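Local coordinates for Co-type Nitrile Hydratase beta subunit (Pseudomonas putida, PDB 3QYH), which probably pairs with a cobalt-carrying alpha subunit to form nitrile hydratase, the enzyme that hydrates nitriles to amides, at residues N141-G146 with Y153-V158; V188-V193 with I207-W212. One frame throughout, in Å; residues are numbered along the deposited sequence.

Interaction 1 of 2, residues N141-G146 with Y153-V158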
loop_
_atom_site.group_PDB
_atom_site.type_symbol
_atom_site.label_atom_id
_atom_site.label_comp_id
_atom_site.label_asym_id
_atom_site.label_seq_id
_atom_site.Cartn_x
_atom_site.Cartn_y
_atom_site.Cartn_z
ATOM N N ASN B 141 2.892 -10.841 21.977
ATOM C CA ASN B 141 1.453 -11.006 21.939
ATOM C C ASN B 141 0.802 -9.785 22.555
ATOM O O ASN B 141 0.698 -9.677 23.776
ATOM C CB ASN B 141 1.031 -12.271 22.685
ATOM C CG ASN B 141 -0.456 -12.546 22.554
ATOM O OD1 ASN B 141 -1.107 -12.058 21.631
ATOM N ND2 ASN B 141 -0.995 -13.348 23.463
ATOM N N LYS B 142 0.383 -8.847 21.710
ATOM C CA LYS B 142 -0.307 -7.663 22.206
ATOM C C LYS B 142 -1.627 -7.549 21.493
ATOM O O LYS B 142 -1.779 -8.011 20.371
ATOM C CB LYS B 142 0.534 -6.404 21.990
ATOM C CG LYS B 142 2.004 -6.637 22.285
ATOM C CD LYS B 142 2.735 -5.365 22.592
ATOM C CE LYS B 142 2.498 -4.960 24.046
ATOM N NZ LYS B 142 3.342 -3.790 24.429
ATOM N N ASN B 143 -2.609 -6.960 22.152
ATOM C CA ASN B 143 -3.915 -6.896 21.535
ATOM C C ASN B 143 -4.563 -5.559 21.799
ATOM O O ASN B 143 -5.634 -5.495 22.385
ATOM C CB ASN B 143 -4.788 -8.074 22.006
ATOM C CG ASN B 143 -4.310 -9.388 21.456
ATOM O OD1 ASN B 143 -4.613 -9.737 20.305
ATOM N ND2 ASN B 143 -3.537 -10.124 22.258
ATOM N N PRO B 144 -3.913 -4.478 21.336
ATOM C CA PRO B 144 -4.405 -3.129 21.600
ATOM C C PRO B 144 -5.736 -2.912 20.914
ATOM O O PRO B 144 -5.940 -3.475 19.840
ATOM C CB PRO B 144 -3.371 -2.224 20.926
ATOM C CG PRO B 144 -2.587 -3.079 20.008
ATOM C CD PRO B 144 -2.796 -4.517 20.379
ATOM N N VAL B 145 -6.614 -2.099 21.503
ATOM C CA VAL B 145 -7.851 -1.736 20.834
ATOM C C VAL B 145 -7.587 -0.614 19.838
ATOM O O VAL B 145 -8.356 -0.425 18.899
ATOM C CB VAL B 145 -8.940 -1.290 21.831
ATOM C CG1 VAL B 145 -9.302 -2.443 22.747
ATOM C CG2 VAL B 145 -8.456 -0.093 22.626
ATOM N N GLY B 146 -6.496 0.113 20.042
ATOM C CA GLY B 146 -6.114 1.190 19.144
ATOM C C GLY B 146 -5.294 0.710 17.955
ATOM O O GLY B 146 -5.186 -0.487 17.681
ATOM N N TYR B 153 -1.767 -12.432 12.589
ATOM C CA TYR B 153 -1.148 -13.698 12.181
ATOM C C TYR B 153 0.333 -13.841 12.573
ATOM O O TYR B 153 0.884 -14.940 12.512
ATOM C CB TYR B 153 -1.358 -13.984 10.675
ATOM C CG TYR B 153 -0.489 -13.164 9.723
ATOM C CD1 TYR B 153 -0.988 -12.003 9.112
ATOM C CD2 TYR B 153 0.820 -13.556 9.428
ATOM C CE1 TYR B 153 -0.186 -11.238 8.238
ATOM C CE2 TYR B 153 1.613 -12.820 8.548
ATOM C CZ TYR B 153 1.112 -11.661 7.963
ATOM O OH TYR B 153 1.917 -10.944 7.099
ATOM N N THR B 154 0.971 -12.739 12.969
ATOM C CA THR B 154 2.381 -12.779 13.362
ATOM C C THR B 154 2.592 -12.887 14.881
ATOM O O THR B 154 3.697 -13.192 15.338
ATOM C CB THR B 154 3.164 -11.513 12.884
ATOM O OG1 THR B 154 2.711 -10.370 13.603
ATOM C CG2 THR B 154 3.023 -11.278 11.372
ATOM N N ARG B 155 1.547 -12.629 15.659
ATOM C CA ARG B 155 1.735 -12.473 17.099
ATOM C C ARG B 155 2.142 -13.785 17.801
ATOM O O ARG B 155 1.558 -14.833 17.570
ATOM C CB ARG B 155 0.501 -11.816 17.741
ATOM C CG ARG B 155 0.284 -10.418 17.187
ATOM C CD ARG B 155 -0.907 -9.709 17.788
ATOM N NE ARG B 155 -1.368 -8.657 16.881
ATOM C CZ ARG B 155 -2.576 -8.099 16.952
ATOM N NH1 ARG B 155 -3.431 -8.482 17.901
ATOM N NH2 ARG B 155 -2.939 -7.165 16.087
ATOM N N GLY B 156 3.169 -13.709 18.630
ATOM C CA GLY B 156 3.697 -14.895 19.276
ATOM C C GLY B 156 4.607 -15.733 18.400
ATOM O O GLY B 156 5.140 -16.751 18.857
ATOM N N LYS B 157 4.795 -15.337 17.143
ATOM C CA LYS B 157 5.570 -16.176 16.229
ATOM C C LYS B 157 7.046 -15.754 16.200
ATOM O O LYS B 157 7.382 -14.611 16.520
ATOM C CB LYS B 157 4.979 -16.151 14.819
ATOM C CG LYS B 157 3.516 -16.586 14.738
ATOM C CD LYS B 157 3.354 -18.011 15.223
ATOM C CE LYS B 157 2.038 -18.637 14.760
ATOM N NZ LYS B 157 0.876 -17.836 15.142
ATOM N N VAL B 158 7.911 -16.681 15.805
ATOM C CA VAL B 158 9.358 -16.442 15.822
ATOM C C VAL B 158 9.864 -16.284 14.402
ATOM O O VAL B 158 9.585 -17.113 13.534
ATOM C CB VAL B 158 10.124 -17.623 16.499
ATOM C CG1 VAL B 158 11.618 -17.567 16.184
ATOM C CG2 VAL B 158 9.864 -17.641 18.015
HETATM O O HOH W 1 -4.895 -5.152 17.861
#
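Arg155 reaches Lys142 and Asn143 with the far half of its side chain, and nearly all of the side-chain contact between 141-146 and 153-158 passes through it. Its CG lies anti to the carbonyl carbon (chi1 -62°), and the chain runs extended from CG to NE, which carries the guanidinium along the backbone of 142-144. The two segments together bury 181 Å², with Arg155 the buried member among mostly exposed partners.

The polar approaches converge on one nitrogen. Arg155 NH1 is 3.0 Å from Asn143 OD1, which lies at the guanidinium edge and in its plane, while the amide plane itself is turned 67° from that of the guanidinium. The same NH1 is also 3.0 Å from the backbone oxygen Lys142 O, which comes in obliquely; Lys142 O further lies 3.2 Å from Arg155 CD. Asn2 hydrogen-bonds to both side chains, its OD1 accepting from Arg155 NH1 and its ND2 donating to Asn143 OD1, and Arg155 NH2 donates to Met150 O.

A water extends the contact: it donates to Pro144 O at 2.8 Å and accepts a weak bond from Arg155 NH2 at 3.3 Å.

Within 141-146, Asn143 ND2 donates to Asn141 OD1 at 3.2 Å, from above the plane of the Asn141 side-chain carbonyl, with a bent N-H...O angle of 139°.

Asn141 meets the base of the arginine loosely, its OD1 4.2 Å from Arg155 CB. Backbone geometry sets the start of the arginine: Thr154 to Lys157 form a type II beta turn, closed by Lys157 N to Thr154 O at 3.0 Å, with Gly156 at a positive phi. The arrangement is that of a long loop joining strands 136-139 and 158-168 of an SH3-like barrel, its two limbs bridged by a buried arginine.

Interaction 2 of 2, residues V188-V193 with I207-W212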
loop_
_atom_site.group_PDB
_atom_site.type_symbol
_atom_site.label_atom_id
_atom_site.label_comp_id
_atom_site.label_asym_id
_atom_site.label_seq_id
_atom_site.Cartn_x
_atom_site.Cartn_y
_atom_site.Cartn_z
ATOM N N VAL B 188 11.180 -8.779 9.050
ATOM C CA VAL B 188 11.378 -10.031 9.761
ATOM C C VAL B 188 10.847 -11.161 8.909
ATOM O O VAL B 188 9.740 -11.063 8.394
ATOM C CB VAL B 188 10.643 -10.034 11.097
ATOM C CG1 VAL B 188 10.790 -11.403 11.785
ATOM C CG2 VAL B 188 11.146 -8.905 11.994
ATOM N N SER B 189 11.628 -12.235 8.760
ATOM C CA SER B 189 11.248 -13.347 7.893
ATOM C C SER B 189 10.718 -14.525 8.736
ATOM O O SER B 189 11.347 -14.945 9.700
ATOM C CB SER B 189 12.443 -13.793 7.039
ATOM O OG SER B 189 12.131 -14.906 6.245
ATOM N N PHE B 190 9.555 -15.041 8.353
ATOM C CA PHE B 190 8.906 -16.157 9.045
ATOM C C PHE B 190 8.762 -17.295 8.061
ATOM O O PHE B 190 8.411 -17.070 6.914
ATOM C CB PHE B 190 7.494 -15.759 9.504
ATOM C CG PHE B 190 7.463 -14.627 10.485
ATOM C CD1 PHE B 190 7.297 -13.322 10.047
ATOM C CD2 PHE B 190 7.561 -14.862 11.849
ATOM C CE1 PHE B 190 7.257 -12.259 10.948
ATOM C CE2 PHE B 190 7.541 -13.803 12.763
ATOM C CZ PHE B 190 7.371 -12.505 12.314
ATOM N N THR B 191 8.993 -18.527 8.499
ATOM C CA THR B 191 8.743 -19.660 7.620
ATOM C C THR B 191 7.256 -19.921 7.546
ATOM O O THR B 191 6.514 -19.625 8.477
ATOM C CB THR B 191 9.386 -20.969 8.134
ATOM O OG1 THR B 191 8.802 -21.293 9.406
ATOM C CG2 THR B 191 10.894 -20.809 8.292
ATOM N N SER B 192 6.832 -20.510 6.442
ATOM C CA SER B 192 5.439 -20.890 6.265
ATOM C C SER B 192 4.963 -21.809 7.409
ATOM O O SER B 192 3.835 -21.689 7.899
ATOM C CB SER B 192 5.278 -21.573 4.909
ATOM O OG SER B 192 3.942 -21.973 4.678
ATOM N N VAL B 193 5.820 -22.729 7.839
ATOM C CA VAL B 193 5.438 -23.664 8.898
ATOM C C VAL B 193 5.246 -22.948 10.218
ATOM O O VAL B 193 4.318 -23.237 10.961
ATOM C CB VAL B 193 6.460 -24.818 9.052
ATOM C CG1 VAL B 193 6.095 -25.712 10.234
ATOM C CG2 VAL B 193 6.493 -25.651 7.785
ATOM N N ILE B 207 7.446 -15.630 4.598
ATOM C CA ILE B 207 6.624 -14.431 4.668
ATOM C C ILE B 207 7.435 -13.397 5.396
ATOM O O ILE B 207 7.914 -13.649 6.506
ATOM C CB ILE B 207 5.314 -14.679 5.451
ATOM C CG1 ILE B 207 4.442 -15.717 4.746
ATOM C CG2 ILE B 207 4.531 -13.373 5.580
ATOM C CD1 ILE B 207 4.901 -17.182 4.957
ATOM N N ARG B 208 7.635 -12.252 4.757
ATOM C CA ARG B 208 8.371 -11.170 5.367
ATOM C C ARG B 208 7.378 -10.104 5.808
ATOM O O ARG B 208 6.425 -9.796 5.091
ATOM C CB ARG B 208 9.435 -10.627 4.396
ATOM C CG ARG B 208 10.617 -11.606 4.270
ATOM C CD ARG B 208 11.685 -11.216 3.261
ATOM N NE ARG B 208 12.766 -12.209 3.300
ATOM C CZ ARG B 208 14.036 -11.949 3.027
ATOM N NH1 ARG B 208 14.414 -10.723 2.677
ATOM N NH2 ARG B 208 14.930 -12.926 3.117
ATOM N N VAL B 209 7.600 -9.565 7.000
ATOM C CA VAL B 209 6.713 -8.550 7.564
ATOM C C VAL B 209 7.544 -7.427 8.169
ATOM O O VAL B 209 8.561 -7.685 8.819
ATOM C CB VAL B 209 5.802 -9.167 8.673
ATOM C CG1 VAL B 209 4.715 -8.178 9.104
ATOM C CG2 VAL B 209 5.166 -10.489 8.198
ATOM N N ASP B 210 7.105 -6.180 8.003
ATOM C CA ASP B 210 7.845 -5.074 8.588
ATOM C C ASP B 210 7.322 -4.679 9.966
ATOM O O ASP B 210 6.152 -4.316 10.126
ATOM C CB ASP B 210 7.884 -3.871 7.630
ATOM C CG ASP B 210 8.590 -4.197 6.324
ATOM O OD1 ASP B 210 8.432 -3.427 5.348
ATOM O OD2 ASP B 210 9.299 -5.235 6.275
ATOM N N LEU B 211 8.203 -4.739 10.958
ATOM C CA LEU B 211 7.772 -4.668 12.344
ATOM C C LEU B 211 8.649 -3.700 13.120
ATOM O O LEU B 211 9.861 -3.641 12.897
ATOM C CB LEU B 211 7.829 -6.059 12.969
ATOM C CG LEU B 211 6.810 -7.034 12.371
ATOM C CD1 LEU B 211 7.130 -8.456 12.772
ATOM C CD2 LEU B 211 5.352 -6.671 12.772
ATOM N N TRP B 212 8.031 -2.939 14.017
ATOM C CA TRP B 212 8.742 -1.957 14.809
ATOM C C TRP B 212 9.488 -2.619 15.965
ATOM O O TRP B 212 9.086 -3.672 16.455
ATOM C CB TRP B 212 7.776 -0.900 15.329
ATOM C CG TRP B 212 7.442 0.200 14.319
ATOM C CD1 TRP B 212 7.884 1.499 14.339
ATOM C CD2 TRP B 212 6.605 0.083 13.162
ATOM N NE1 TRP B 212 7.370 2.188 13.265
ATOM C CE2 TRP B 212 6.577 1.341 12.533
ATOM C CE3 TRP B 212 5.866 -0.963 12.603
ATOM C CZ2 TRP B 212 5.846 1.577 11.370
ATOM C CZ3 TRP B 212 5.136 -0.716 11.453
ATOM C CH2 TRP B 212 5.122 0.540 10.860
#
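Phe190 and Ile207 form a hydrogen-bonded pair in the antiparallel sheet of the SH3-like C-terminal domain, where strands 188-191 and 207-212 run at 147° with their axes 4.7 Å apart at closest approach. Phe190 N donates to Ile207 O at 2.8 Å and Ile207 N to Phe190 O at 2.9 Å; Val188 and Val209 repeat this two-bond pairing, with Ser189 and Arg208 as the non-hydrogen-bonded pair between them. On the face carrying that middle pair, Ser189 CB rests on the aliphatic part of Arg208. Residues 207-209 also pair in parallel with a strand of the neighbouring subunit, so the sheet continues across the interface.

Val139 of strand 136-139 and Leu195 pack against the Phe190 side chain, which starts at CB, 3.7 Å from Ile207 O. CG lies beside the backbone N (chi1 -62°), the same N that binds Ile207 O, and this keeps the ring edge close to that oxygen: CD1 is 3.6 Å from Ile207 O, which sits near the ring plane. CE1 comes next, 3.9 Å from Val209 CG2. At the tip, Phe190 CZ meets Leu211 CD1 edge-on at 4.1 Å.

Both segments of interaction 1 precede those of interaction 2 in sequence, and the two centres lie about 13 Å apart in the SH3-like C-terminal domain. Interaction 1 belongs to the loop between strands 136-139 and 158-168; interaction 2 joins strand 183-191 to strand 206-212, an outermost strand of the same five-stranded sheet within this chain. They touch directly: Tyr153 OH is 3.5 Å from Val209 CG2, and Val158 O is 3.5 Å from Phe190 CD2. Tyr153 OH also hydrogen-bonds to an acidic side chain of the neighbouring subunit, so both the loop and the strand edge take part in the interface between the subunits.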